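Local coordinates for protein 'Carboxyl esterase 2 (Tuber melanosporum Mel28, PDB 5MIF) that probably hydrolyses carboxylic esters, as an archaeal-like member of the alpha/beta hydrolase fold, at residues 219-227 / 258-267. Sequence-based numbering, arbitrary orientation.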
# COMPACT_ATOMS: atom_id res chain seq x y z
N PRO A 219 -6.86 -1.68 12.70
CA PRO A 219 -7.08 -2.36 13.97
C PRO A 219 -7.54 -1.41 15.05
O PRO A 219 -7.20 -0.22 15.01
CB PRO A 219 -5.71 -2.92 14.30
CG PRO A 219 -4.77 -1.91 13.73
CD PRO A 219 -5.43 -1.42 12.46
N ALA A 220 -8.33 -1.93 15.99
CA ALA A 220 -8.54 -1.26 17.27
C ALA A 220 -7.36 -1.64 18.15
O ALA A 220 -7.07 -2.83 18.31
CB ALA A 220 -9.87 -1.67 17.91
N THR A 221 -6.66 -0.66 18.69
CA THR A 221 -5.49 -0.95 19.51
C THR A 221 -5.62 -0.35 20.90
O THR A 221 -4.93 -0.76 21.83
CB THR A 221 -4.22 -0.40 18.85
OG1 THR A 221 -4.37 1.01 18.66
CG2 THR A 221 -3.99 -1.05 17.50
N ASP A 222 -6.53 0.61 21.03
CA ASP A 222 -6.71 1.32 22.30
C ASP A 222 -8.20 1.53 22.55
O ASP A 222 -8.84 2.34 21.88
CB ASP A 222 -5.96 2.65 22.28
CG ASP A 222 -5.85 3.29 23.66
OD1 ASP A 222 -6.63 2.93 24.57
OD2 ASP A 222 -4.96 4.14 23.85
N LEU A 223 -8.76 0.78 23.49
CA LEU A 223 -10.19 0.85 23.76
C LEU A 223 -10.52 1.90 24.83
O LEU A 223 -11.68 2.23 25.05
CB LEU A 223 -10.73 -0.51 24.20
CG LEU A 223 -11.13 -1.50 23.09
CD1 LEU A 223 -9.98 -1.79 22.13
CD2 LEU A 223 -11.66 -2.78 23.68
N ALA A 224 -9.49 2.40 25.50
CA ALA A 224 -9.67 3.29 26.64
C ALA A 224 -9.71 4.74 26.22
O ALA A 224 -10.56 5.51 26.67
CB ALA A 224 -8.57 3.07 27.66
N CYS A 225 -8.78 5.13 25.36
CA CYS A 225 -8.62 6.52 25.00
C CYS A 225 -9.18 6.81 23.63
O CYS A 225 -9.26 5.95 22.76
CB CYS A 225 -7.15 6.93 25.09
SG CYS A 225 -6.57 7.09 26.80
N GLU A 226 -9.62 8.05 23.46
CA GLU A 226 -10.02 8.56 22.18
C GLU A 226 -8.86 9.32 21.56
O GLU A 226 -8.06 9.94 22.27
CB GLU A 226 -11.25 9.44 22.33
CG GLU A 226 -12.36 8.68 23.02
CD GLU A 226 -13.70 9.29 22.80
OE1 GLU A 226 -13.77 10.52 22.64
OE2 GLU A 226 -14.69 8.52 22.77
N SER A 227 -8.74 9.21 20.24
CA SER A 227 -7.62 9.80 19.53
C SER A 227 -8.12 10.91 18.62
O SER A 227 -9.33 11.10 18.48
CB SER A 227 -6.88 8.72 18.74
OG SER A 227 -7.79 7.94 17.97
N ARG A 258 -10.37 -1.60 29.86
CA ARG A 258 -9.85 -1.01 28.64
C ARG A 258 -8.40 -0.52 28.76
O ARG A 258 -7.73 -0.31 27.76
CB ARG A 258 -10.75 0.14 28.21
CG ARG A 258 -12.17 -0.30 27.97
CD ARG A 258 -13.10 0.87 27.80
NE ARG A 258 -14.49 0.45 27.92
CZ ARG A 258 -15.52 1.28 27.97
NH1 ARG A 258 -15.34 2.59 27.89
NH2 ARG A 258 -16.75 0.79 28.09
N LEU A 259 -7.93 -0.36 30.00
CA LEU A 259 -6.58 0.12 30.23
C LEU A 259 -5.56 -1.01 30.21
O LEU A 259 -4.36 -0.76 30.10
CB LEU A 259 -6.49 0.85 31.57
CG LEU A 259 -7.31 2.14 31.70
CD1 LEU A 259 -7.28 2.64 33.13
CD2 LEU A 259 -6.83 3.21 30.74
N GLU A 260 -6.04 -2.24 30.32
CA GLU A 260 -5.17 -3.40 30.32
C GLU A 260 -4.54 -3.63 28.95
O GLU A 260 -5.18 -3.39 27.93
CB GLU A 260 -5.93 -4.65 30.76
CG GLU A 260 -6.47 -4.55 32.18
CD GLU A 260 -7.32 -5.75 32.57
OE1 GLU A 260 -7.26 -6.79 31.89
OE2 GLU A 260 -8.06 -5.64 33.57
N ASP A 261 -3.29 -4.08 28.94
CA ASP A 261 -2.60 -4.28 27.68
C ASP A 261 -3.24 -5.41 26.86
O ASP A 261 -3.26 -5.34 25.64
CB ASP A 261 -1.11 -4.54 27.93
CG ASP A 261 -0.86 -5.67 28.92
OD1 ASP A 261 -1.85 -6.19 29.47
OD2 ASP A 261 0.31 -6.03 29.14
N VAL A 262 -3.78 -6.43 27.52
CA VAL A 262 -4.42 -7.52 26.79
C VAL A 262 -5.65 -7.01 26.02
O VAL A 262 -5.89 -7.43 24.89
CB VAL A 262 -4.84 -8.67 27.73
CG1 VAL A 262 -5.63 -9.75 26.97
CG2 VAL A 262 -3.62 -9.27 28.39
N ALA A 263 -6.39 -6.07 26.60
CA ALA A 263 -7.52 -5.45 25.91
C ALA A 263 -7.06 -4.45 24.85
O ALA A 263 -7.63 -4.36 23.76
CB ALA A 263 -8.44 -4.75 26.91
N SER A 264 -6.05 -3.68 25.21
CA SER A 264 -5.57 -2.58 24.38
C SER A 264 -4.07 -2.71 24.18
O SER A 264 -3.30 -2.10 24.91
CB SER A 264 -5.92 -1.25 25.04
OG SER A 264 -7.33 -1.10 25.18
N PRO A 265 -3.65 -3.51 23.18
CA PRO A 265 -2.22 -3.78 23.01
C PRO A 265 -1.41 -2.54 22.67
O PRO A 265 -0.18 -2.57 22.81
CB PRO A 265 -2.19 -4.80 21.87
CG PRO A 265 -3.51 -5.50 22.00
CD PRO A 265 -4.48 -4.40 22.35
N GLY A 266 -2.08 -1.48 22.24
CA GLY A 266 -1.45 -0.19 22.06
C GLY A 266 -0.86 0.38 23.35
O GLY A 266 -0.03 1.29 23.31
N ARG A 267 -1.32 -0.15 24.49
CA ARG A 267 -0.88 0.31 25.80
C ARG A 267 0.09 -0.66 26.44
O ARG A 267 0.43 -0.53 27.62
CB ARG A 267 -2.09 0.51 26.72
CG ARG A 267 -3.16 1.41 26.13
CD ARG A 267 -4.35 1.56 27.07
NE ARG A 267 -4.06 2.52 28.12
CZ ARG A 267 -4.15 3.84 27.97
NH1 ARG A 267 -4.57 4.37 26.82
NH2 ARG A 267 -3.84 4.63 28.99
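Asp-222 and Arg-267 pair across two loops of the alpha/beta hydrolase fold, one following strand 213-217 and the other leading to helix 270-273, and they illustrate how an Asx turn can present a carboxylate to a neighbouring loop. With CG of Asp-222 anti to its own backbone nitrogen (chi1 -167°), OD1 accepts from Ala-224 N on its anti side. Cys-225 N reaches the same Asp-222 OD1 at 3.2 Å from above the carboxylate plane, and both amides come from the same face. OD2 is the oxygen nearer to Arg-267 NH1, which also meets OD1 in a longer, weak bond.

Arg-267 crosses the carboxylate at a slant. Its CG is 4.0 Å from Asp-222 OD2, and CD of Arg-267 comes to 3.7 Å from Asp-222 OD1. The bend at chi3 then brings Arg-267 NH1 to 3.0 Å from Asp-222 OD2. The hydrogen bonds of this salt bridge are weak, and the carboxylate and guanidinium planes stand 61° apart, while Ala-224 CB lies over one guanidinium face. Were Asp-222 an alanine, the amides of Ala-224 and Cys-225 would lose this acceptor, and Arg-267 NH1 would probably be freer to turn.

Beside the ion pair, Thr-221 O accepts from Gly-266 N. Ser-264 OG works in both directions, donating to Arg-258 O within its own loop and receiving a nearly straight bond (172°) from Leu-223 N.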